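PDB 6SCE: uncharacterized protein, which serves as a DNA nuclease of type III CRISPR defence that is switched on by binding cyclic oligoadenylate. Local coordinates for residues 583-592 / 601-611; 545-553 / 626-634. All blocks are in the same frame, centred on the assembly; numbering follows the deposited sequence.

Contact 1: 583-592 / 601-611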
loop_
_atom_site.group_PDB
_atom_site.type_symbol
_atom_site.label_atom_id
_atom_site.label_comp_id
_atom_site.label_asym_id
_atom_site.label_seq_id
_atom_site.Cartn_x
_atom_site.Cartn_y
_atom_site.Cartn_z
ATOM N N ALA A 583 5.700 -0.756 6.039
ATOM C CA ALA A 583 5.505 -1.022 7.457
ATOM C C ALA A 583 6.060 -2.404 7.818
ATOM O O ALA A 583 6.214 -3.287 6.964
ATOM C CB ALA A 583 4.026 -0.920 7.820
ATOM N N ARG A 584 6.352 -2.595 9.099
ATOM C CA ARG A 584 6.832 -3.889 9.563
ATOM C C ARG A 584 6.162 -4.258 10.873
ATOM O O ARG A 584 5.562 -3.418 11.534
ATOM C CB ARG A 584 8.350 -3.862 9.785
ATOM C CG ARG A 584 9.179 -3.464 8.575
ATOM C CD ARG A 584 9.165 -4.512 7.481
ATOM N NE ARG A 584 9.918 -4.028 6.319
ATOM C CZ ARG A 584 11.244 -4.093 6.182
ATOM N NH1 ARG A 584 12.015 -4.665 7.118
ATOM N NH2 ARG A 584 11.815 -3.586 5.086
ATOM N N GLY A 585 6.284 -5.528 11.235
ATOM C CA GLY A 585 5.748 -6.002 12.505
ATOM C C GLY A 585 6.916 -6.535 13.327
ATOM O O GLY A 585 7.723 -7.299 12.819
ATOM N N LEU A 586 7.014 -6.097 14.574
ATOM C CA LEU A 586 8.046 -6.598 15.475
ATOM C C LEU A 586 7.399 -7.659 16.363
ATOM O O LEU A 586 6.442 -7.377 17.070
ATOM C CB LEU A 586 8.618 -5.466 16.305
ATOM C CG LEU A 586 9.793 -5.855 17.211
ATOM C CD1 LEU A 586 10.990 -6.259 16.377
ATOM C CD2 LEU A 586 10.119 -4.693 18.140
HETATM N N MSE A 587 7.921 -8.875 16.293
HETATM C CA MSE A 587 7.335 -10.010 16.997
HETATM C C MSE A 587 8.321 -10.374 18.076
HETATM O O MSE A 587 9.441 -10.782 17.769
HETATM C CB MSE A 587 7.138 -11.175 16.025
HETATM C CG MSE A 587 6.561 -10.757 14.676
HETATM SE SE MSE A 587 4.654 -10.358 14.918
HETATM C CE MSE A 587 3.964 -12.191 14.997
ATOM N N VAL A 588 7.935 -10.192 19.338
ATOM C CA VAL A 588 8.852 -10.409 20.478
ATOM C C VAL A 588 8.311 -11.478 21.422
ATOM O O VAL A 588 7.176 -11.370 21.939
ATOM C CB VAL A 588 9.076 -9.127 21.321
ATOM C CG1 VAL A 588 10.129 -9.369 22.421
ATOM C CG2 VAL A 588 9.502 -7.966 20.437
ATOM N N ALA A 589 9.128 -12.500 21.654
ATOM C CA ALA A 589 8.806 -13.561 22.612
ATOM C C ALA A 589 9.678 -13.444 23.859
ATOM O O ALA A 589 10.861 -13.136 23.773
ATOM C CB ALA A 589 9.006 -14.928 21.977
ATOM N N ARG A 590 9.090 -13.689 25.024
ATOM C CA ARG A 590 9.880 -13.850 26.248
ATOM C C ARG A 590 10.893 -14.974 26.043
ATOM O O ARG A 590 12.095 -14.782 26.255
ATOM C CB ARG A 590 8.974 -14.167 27.437
ATOM C CG ARG A 590 9.683 -14.103 28.776
ATOM C CD ARG A 590 8.905 -14.829 29.864
ATOM N NE ARG A 590 9.814 -15.311 30.901
ATOM C CZ ARG A 590 10.437 -16.490 30.897
ATOM N NH1 ARG A 590 11.242 -16.799 31.909
ATOM N NH2 ARG A 590 10.265 -17.363 29.909
ATOM N N ARG A 591 10.392 -16.126 25.589
ATOM C CA ARG A 591 11.222 -17.308 25.338
ATOM C C ARG A 591 10.972 -17.918 23.952
ATOM O O ARG A 591 9.864 -18.364 23.649
ATOM C CB ARG A 591 10.949 -18.368 26.419
ATOM C CG ARG A 591 11.991 -19.486 26.517
ATOM C CD ARG A 591 13.360 -19.037 27.028
ATOM N NE ARG A 591 13.295 -18.228 28.253
ATOM C CZ ARG A 591 14.239 -18.172 29.199
ATOM N NH1 ARG A 591 15.367 -18.880 29.107
ATOM N NH2 ARG A 591 14.050 -17.388 30.257
ATOM N N TRP A 592 12.009 -17.958 23.121
ATOM C CA TRP A 592 11.941 -18.688 21.860
ATOM C C TRP A 592 12.451 -20.114 22.055
ATOM O O TRP A 592 13.514 -20.315 22.638
ATOM C CB TRP A 592 12.762 -18.002 20.760
ATOM C CG TRP A 592 12.379 -18.521 19.399
ATOM C CD1 TRP A 592 12.835 -19.661 18.791
ATOM C CD2 TRP A 592 11.426 -17.944 18.500
ATOM N NE1 TRP A 592 12.233 -19.820 17.566
ATOM C CE2 TRP A 592 11.361 -18.782 17.363
ATOM C CE3 TRP A 592 10.622 -16.802 18.543
ATOM C CZ2 TRP A 592 10.522 -18.509 16.281
ATOM C CZ3 TRP A 592 9.795 -16.533 17.467
ATOM C CH2 TRP A 592 9.748 -17.384 16.353
ATOM N N PRO A 601 8.254 -11.656 5.033
ATOM C CA PRO A 601 8.914 -10.486 4.441
ATOM C C PRO A 601 8.744 -9.171 5.217
ATOM O O PRO A 601 9.615 -8.308 5.134
ATOM C CB PRO A 601 8.252 -10.357 3.059
ATOM C CG PRO A 601 7.676 -11.704 2.771
ATOM C CD PRO A 601 7.295 -12.279 4.106
ATOM N N ASN A 602 7.646 -9.005 5.940
ATOM C CA ASN A 602 7.431 -7.753 6.682
ATOM C C ASN A 602 7.430 -7.902 8.197
ATOM O O ASN A 602 7.113 -6.954 8.896
ATOM C CB ASN A 602 6.174 -7.009 6.190
ATOM C CG ASN A 602 4.878 -7.675 6.592
ATOM O OD1 ASN A 602 4.862 -8.794 7.083
ATOM N ND2 ASN A 602 3.754 -6.977 6.352
ATOM N N LEU A 603 7.798 -9.067 8.712
ATOM C CA LEU A 603 7.899 -9.239 10.176
ATOM C C LEU A 603 9.341 -9.498 10.599
ATOM O O LEU A 603 10.122 -10.028 9.815
ATOM C CB LEU A 603 7.009 -10.370 10.651
ATOM C CG LEU A 603 5.553 -10.317 10.189
ATOM C CD1 LEU A 603 4.802 -11.552 10.666
ATOM C CD2 LEU A 603 4.879 -9.053 10.704
ATOM N N VAL A 604 9.677 -9.082 11.819
ATOM C CA VAL A 604 11.001 -9.279 12.415
ATOM C C VAL A 604 10.758 -9.997 13.753
ATOM O O VAL A 604 9.870 -9.616 14.513
ATOM C CB VAL A 604 11.725 -7.929 12.645
ATOM C CG1 VAL A 604 13.040 -8.108 13.401
ATOM C CG2 VAL A 604 11.975 -7.223 11.323
ATOM N N TYR A 605 11.518 -11.060 14.004
ATOM C CA TYR A 605 11.315 -11.907 15.175
ATOM C C TYR A 605 12.451 -11.721 16.169
ATOM O O TYR A 605 13.626 -11.832 15.802
ATOM C CB TYR A 605 11.248 -13.364 14.754
ATOM C CG TYR A 605 9.982 -13.686 14.014
ATOM C CD1 TYR A 605 9.898 -13.531 12.633
ATOM C CD2 TYR A 605 8.864 -14.121 14.692
ATOM C CE1 TYR A 605 8.727 -13.830 11.958
ATOM C CE2 TYR A 605 7.695 -14.421 14.030
ATOM C CZ TYR A 605 7.628 -14.271 12.663
ATOM O OH TYR A 605 6.450 -14.573 12.027
HETATM N N MSE A 606 12.096 -11.433 17.420
HETATM C CA MSE A 606 13.092 -11.238 18.478
HETATM C C MSE A 606 12.684 -11.947 19.737
HETATM O O MSE A 606 11.519 -12.347 19.910
HETATM C CB MSE A 606 13.250 -9.755 18.792
HETATM C CG MSE A 606 13.711 -8.972 17.570
HETATM SE SE MSE A 606 14.081 -7.139 18.104
HETATM C CE MSE A 606 15.966 -7.322 18.712
ATOM N N ALA A 607 13.645 -12.109 20.647
ATOM C CA ALA A 607 13.371 -12.785 21.906
ATOM C C ALA A 607 14.297 -12.337 23.037
ATOM O O ALA A 607 15.471 -12.029 22.818
ATOM C CB ALA A 607 13.447 -14.292 21.717
ATOM N N LEU A 608 13.738 -12.289 24.243
ATOM C CA LEU A 608 14.506 -11.963 25.441
ATOM C C LEU A 608 15.519 -13.081 25.705
ATOM O O LEU A 608 16.703 -12.810 25.938
ATOM C CB LEU A 608 13.590 -11.724 26.645
ATOM C CG LEU A 608 13.078 -10.290 26.803
ATOM C CD1 LEU A 608 12.325 -9.826 25.564
ATOM C CD2 LEU A 608 12.188 -10.158 28.031
ATOM N N GLU A 609 15.051 -14.327 25.636
ATOM C CA GLU A 609 15.935 -15.496 25.667
ATOM C C GLU A 609 15.578 -16.488 24.569
ATOM O O GLU A 609 14.416 -16.599 24.170
ATOM C CB GLU A 609 15.851 -16.209 27.021
ATOM C CG GLU A 609 16.296 -15.388 28.222
ATOM C CD GLU A 609 17.765 -14.997 28.187
ATOM O OE1 GLU A 609 18.553 -15.602 27.421
ATOM O OE2 GLU A 609 18.137 -14.068 28.936
ATOM N N GLY A 610 16.586 -17.209 24.086
ATOM C CA GLY A 610 16.371 -18.311 23.156
ATOM C C GLY A 610 16.494 -17.904 21.704
ATOM O O GLY A 610 16.670 -16.728 21.375
ATOM N N GLY A 611 16.429 -18.899 20.831
ATOM C CA GLY A 611 16.470 -18.662 19.399
ATOM C C GLY A 611 17.784 -18.150 18.823
ATOM O O GLY A 611 17.827 -17.775 17.651
HETATM O O HOH W 1 4.205 -3.948 5.095
#

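Contact 2: 545-553 / 626-634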
loop_
_atom_site.group_PDB
_atom_site.type_symbol
_atom_site.label_atom_id
_atom_site.label_comp_id
_atom_site.label_asym_id
_atom_site.label_seq_id
_atom_site.Cartn_x
_atom_site.Cartn_y
_atom_site.Cartn_z
ATOM N N VAL A 545 3.275 0.140 19.251
ATOM C CA VAL A 545 3.458 0.716 17.931
ATOM C C VAL A 545 4.590 1.737 18.004
ATOM O O VAL A 545 4.765 2.439 19.003
ATOM C CB VAL A 545 2.134 1.295 17.367
ATOM C CG1 VAL A 545 1.593 2.424 18.236
ATOM C CG2 VAL A 545 2.280 1.752 15.919
ATOM N N PHE A 546 5.395 1.770 16.948
ATOM C CA PHE A 546 6.404 2.809 16.837
ATOM C C PHE A 546 6.530 3.282 15.389
ATOM O O PHE A 546 6.189 2.547 14.437
ATOM C CB PHE A 546 7.764 2.426 17.487
ATOM C CG PHE A 546 8.465 1.246 16.878
ATOM C CD1 PHE A 546 8.190 -0.041 17.313
ATOM C CD2 PHE A 546 9.481 1.430 15.949
ATOM C CE1 PHE A 546 8.867 -1.130 16.777
ATOM C CE2 PHE A 546 10.172 0.353 15.415
ATOM C CZ PHE A 546 9.859 -0.931 15.819
ATOM N N PHE A 547 6.993 4.522 15.248
ATOM C CA PHE A 547 7.188 5.145 13.941
ATOM C C PHE A 547 8.641 5.600 13.851
ATOM O O PHE A 547 9.144 6.238 14.770
ATOM C CB PHE A 547 6.211 6.310 13.768
ATOM C CG PHE A 547 6.307 6.980 12.433
ATOM C CD1 PHE A 547 5.998 6.293 11.279
ATOM C CD2 PHE A 547 6.738 8.303 12.333
ATOM C CE1 PHE A 547 6.115 6.894 10.038
ATOM C CE2 PHE A 547 6.839 8.915 11.096
ATOM C CZ PHE A 547 6.528 8.209 9.948
ATOM N N HIS A 548 9.334 5.213 12.782
ATOM C CA HIS A 548 10.708 5.655 12.615
ATOM C C HIS A 548 10.999 5.879 11.144
ATOM O O HIS A 548 10.989 4.941 10.365
ATOM C CB HIS A 548 11.678 4.626 13.193
ATOM C CG HIS A 548 13.097 5.099 13.230
ATOM N ND1 HIS A 548 13.455 6.311 13.777
ATOM C CD2 HIS A 548 14.244 4.524 12.793
ATOM C CE1 HIS A 548 14.765 6.472 13.655
ATOM N NE2 HIS A 548 15.266 5.402 13.065
ATOM N N ARG A 549 11.216 7.135 10.777
ATOM C CA ARG A 549 11.711 7.499 9.439
ATOM C C ARG A 549 10.894 7.023 8.229
ATOM O O ARG A 549 11.467 6.652 7.224
ATOM C CB ARG A 549 13.157 7.030 9.304
ATOM C CG ARG A 549 14.048 7.717 10.343
ATOM C CD ARG A 549 15.517 7.485 10.094
ATOM N NE ARG A 549 15.965 7.915 8.763
ATOM C CZ ARG A 549 16.252 9.166 8.397
ATOM N NH1 ARG A 549 16.116 10.196 9.229
ATOM N NH2 ARG A 549 16.671 9.392 7.160
ATOM N N GLY A 550 9.568 7.050 8.304
ATOM C CA GLY A 550 8.725 6.651 7.141
ATOM C C GLY A 550 8.298 5.187 7.089
ATOM O O GLY A 550 7.813 4.665 6.018
ATOM N N ALA A 551 8.491 4.506 8.223
ATOM C CA ALA A 551 7.946 3.162 8.404
ATOM C C ALA A 551 7.244 3.077 9.754
ATOM O O ALA A 551 7.800 3.443 10.795
ATOM C CB ALA A 551 9.022 2.109 8.282
ATOM N N LEU A 552 5.989 2.648 9.714
ATOM C CA LEU A 552 5.233 2.334 10.922
ATOM C C LEU A 552 5.480 0.877 11.294
ATOM O O LEU A 552 5.586 0.006 10.419
ATOM C CB LEU A 552 3.735 2.535 10.688
ATOM C CG LEU A 552 2.875 2.574 11.949
ATOM C CD1 LEU A 552 3.254 3.700 12.869
ATOM C CD2 LEU A 552 1.427 2.749 11.511
ATOM N N TRP A 553 5.567 0.614 12.596
ATOM C CA TRP A 553 5.777 -0.741 13.116
ATOM C C TRP A 553 4.703 -1.037 14.146
ATOM O O TRP A 553 4.431 -0.203 15.006
ATOM C CB TRP A 553 7.123 -0.860 13.845
ATOM C CG TRP A 553 8.354 -0.761 12.995
ATOM C CD1 TRP A 553 8.851 0.357 12.398
ATOM C CD2 TRP A 553 9.284 -1.807 12.725
ATOM N NE1 TRP A 553 10.013 0.056 11.716
ATOM C CE2 TRP A 553 10.309 -1.260 11.918
ATOM C CE3 TRP A 553 9.350 -3.162 13.078
ATOM C CZ2 TRP A 553 11.382 -2.019 11.457
ATOM C CZ3 TRP A 553 10.392 -3.914 12.603
ATOM C CH2 TRP A 553 11.400 -3.343 11.791
ATOM N N ALA A 626 18.617 -6.078 14.388
ATOM C CA ALA A 626 17.326 -6.585 13.903
ATOM C C ALA A 626 16.580 -5.577 13.023
ATOM O O ALA A 626 16.092 -5.939 11.953
ATOM C CB ALA A 626 16.441 -7.006 15.066
ATOM N N LEU A 627 16.500 -4.324 13.469
ATOM C CA LEU A 627 15.790 -3.282 12.721
ATOM C C LEU A 627 16.509 -2.834 11.426
ATOM O O LEU A 627 15.908 -2.132 10.615
ATOM C CB LEU A 627 15.519 -2.049 13.604
ATOM C CG LEU A 627 14.828 -2.249 14.962
ATOM C CD1 LEU A 627 14.504 -0.914 15.612
ATOM C CD2 LEU A 627 13.572 -3.099 14.854
ATOM N N SER A 628 17.778 -3.215 11.237
ATOM C CA SER A 628 18.524 -2.831 10.022
ATOM C C SER A 628 19.033 -4.006 9.172
ATOM O O SER A 628 19.804 -3.788 8.233
ATOM C CB SER A 628 19.697 -1.906 10.377
ATOM O OG SER A 628 20.715 -2.597 11.083
ATOM N N ARG A 629 18.610 -5.235 9.481
ATOM C CA ARG A 629 18.925 -6.390 8.626
ATOM C C ARG A 629 18.308 -6.178 7.243
ATOM O O ARG A 629 18.980 -6.367 6.223
ATOM C CB ARG A 629 18.414 -7.699 9.235
ATOM N N ASN A 630 17.025 -5.794 7.233
ATOM C CA ASN A 630 16.325 -5.286 6.032
ATOM C C ASN A 630 15.738 -3.919 6.396
ATOM O O ASN A 630 14.599 -3.847 6.867
ATOM C CB ASN A 630 15.196 -6.234 5.591
ATOM C CG ASN A 630 15.706 -7.602 5.155
ATOM O OD1 ASN A 630 16.765 -7.720 4.533
ATOM N ND2 ASN A 630 14.940 -8.649 5.473
ATOM N N PRO A 631 16.509 -2.835 6.191
ATOM C CA PRO A 631 16.108 -1.507 6.692
ATOM C C PRO A 631 14.699 -1.063 6.251
ATOM O O PRO A 631 14.313 -1.287 5.108
ATOM C CB PRO A 631 17.173 -0.570 6.111
ATOM C CG PRO A 631 18.359 -1.444 5.844
ATOM C CD PRO A 631 17.809 -2.795 5.490
ATOM N N ALA A 632 13.945 -0.478 7.178
ATOM C CA ALA A 632 12.605 0.037 6.914
ATOM C C ALA A 632 12.635 1.525 7.191
ATOM O O ALA A 632 13.095 1.922 8.262
ATOM C CB ALA A 632 11.588 -0.635 7.833
ATOM N N PRO A 633 12.131 2.365 6.278
ATOM C CA PRO A 633 11.554 1.971 4.968
ATOM C C PRO A 633 12.626 1.727 3.905
ATOM O O PRO A 633 13.748 2.199 4.059
ATOM C CB PRO A 633 10.757 3.216 4.576
ATOM C CG PRO A 633 11.574 4.330 5.131
ATOM C CD PRO A 633 12.103 3.822 6.464
ATOM N N ARG A 634 12.285 1.020 2.832
ATOM C CA ARG A 634 13.247 0.739 1.755
ATOM C C ARG A 634 13.430 1.970 0.883
ATOM O O ARG A 634 12.468 2.699 0.626
ATOM C CB ARG A 634 12.780 -0.426 0.883
ATOM C CG ARG A 634 12.656 -1.738 1.641
ATOM C CD ARG A 634 12.177 -2.875 0.749
ATOM N NE ARG A 634 10.740 -3.154 0.888
ATOM C CZ ARG A 634 9.767 -2.682 0.105
ATOM N NH1 ARG A 634 8.508 -3.036 0.348
ATOM N NH2 ARG A 634 10.027 -1.843 -0.899
HETATM O O HOH W 2 11.630 2.179 10.621
#

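Contact 1: 583-592 / 601-611
From Gly585 against Leu603 to Ala589 against Ala607 two parallel strands run in step, their axes 4.6 Å apart and 23° askew, with backbone bonds alternating between them, as from Met587 N to Val604 O (2.7 Å). Both chains then turn a corner, and bonds from Glu609 N to Arg590 O and from Trp592 N to Glu609 O carry the pairing round it. On one face the selenomethionine Met587 lies alongside Tyr605, its CG over the ring face and 4.2 Å from the centroid, while Trp592 CH2 approaches Tyr605 CD2 obliquely at 3.8 Å. On the other face Leu586 CD1 presses on Met606 SE (3.6 Å). The Arg591 chain, bent at chi2 and chi3 (68° and 49°), lays one face of its guanidinium on Glu609, whose CB sits 3.3 Å from Arg591 CZ. With an alanine here, CB and CG of Glu609 would probably lose their flat cover and that stem be freer to turn. Helix 561-579 packs on the Tyr605 and Trp592 side, completing a beta-alpha-beta crossover from strand 551-558, which pairs with the other edge of 584-592; helix 499-513 covers Leu586, Val588 and Leu608.

Contact 2: 545-553 / 626-634
Leu627 CD2 comes over one face of the six-membered ring of Trp553, 4.2 Å from the centroid in a CH-pi contact, and Phe546 CZ shares that same face, 3.0 Å above the indole plane of Trp553 and nearer the rim. From beyond the other side of the plane Ala632 CB meets Trp553 CZ2 obliquely at 3.9 Å. A water lies in plane at the indole edge, accepting the N-H of Trp553 NE1 at 2.9 Å. The Phe546 ring in turn rests one face on Trp553 CB and meets Leu627 CD2 only obliquely, and the His548 ring has Arg549 CG over the centre of one face. With CG anti to its carbonyl carbon (chi1 -68°), Trp553 is set so that its ring reaches Leu627.

The water ties the two segments together: it donates to His548 O and to Ala632 O, each at 2.8 Å, so all three of its bonds go to this contact and two backbone carbonyls and the indole N-H are satisfied at once. Next to it Ala551 CB touches Ala632 CB (3.8 Å). Pro633, preceded by a cis peptide bond, turns its ring onto the hairpin bend, where the fit is tight: Pro633 CD lies 3.0 Å from Arg549 O, a buried carbonyl without a polar partner. The side chain of Arg549 leads off to a salt bridge with Asp406.

Phe546 and Trp553 form a hydrogen-bonded antiparallel pair, and Arg549 and Gly550 have the backbone angles of a type I' turn, making 545-553 a two-residue beta hairpin. Its tip belongs to the ligand site: Gly550 O accepts a hydrogen bond from N6 of an adenine of the bound RNA, and Pro633 packs on an adenine base, consistent with a role in recognising the cyclic oligoadenylate activator.

The two contacts lie about 14 Å apart, centre to centre, on the same mixed sheet. The hairpin of contact 2 supplies strands 541-548 and 551-558, the latter pairing with 584-592, the first strand of contact 1. Along the chain 545-553 comes first, then both segments of contact 1, and finally 626-634, which returns to the hairpin. Arg584 joins the two directly: its N bonds to Leu552 O and its NH1 to Asn630 O (2.7 Å). Contact 2 approaches the bound RNA to about 3 Å between nearest atoms, contact 1 to about 6 Å, so the hairpin tip puts this sheet, of what is likely the nuclease domain, beside the bound RNA.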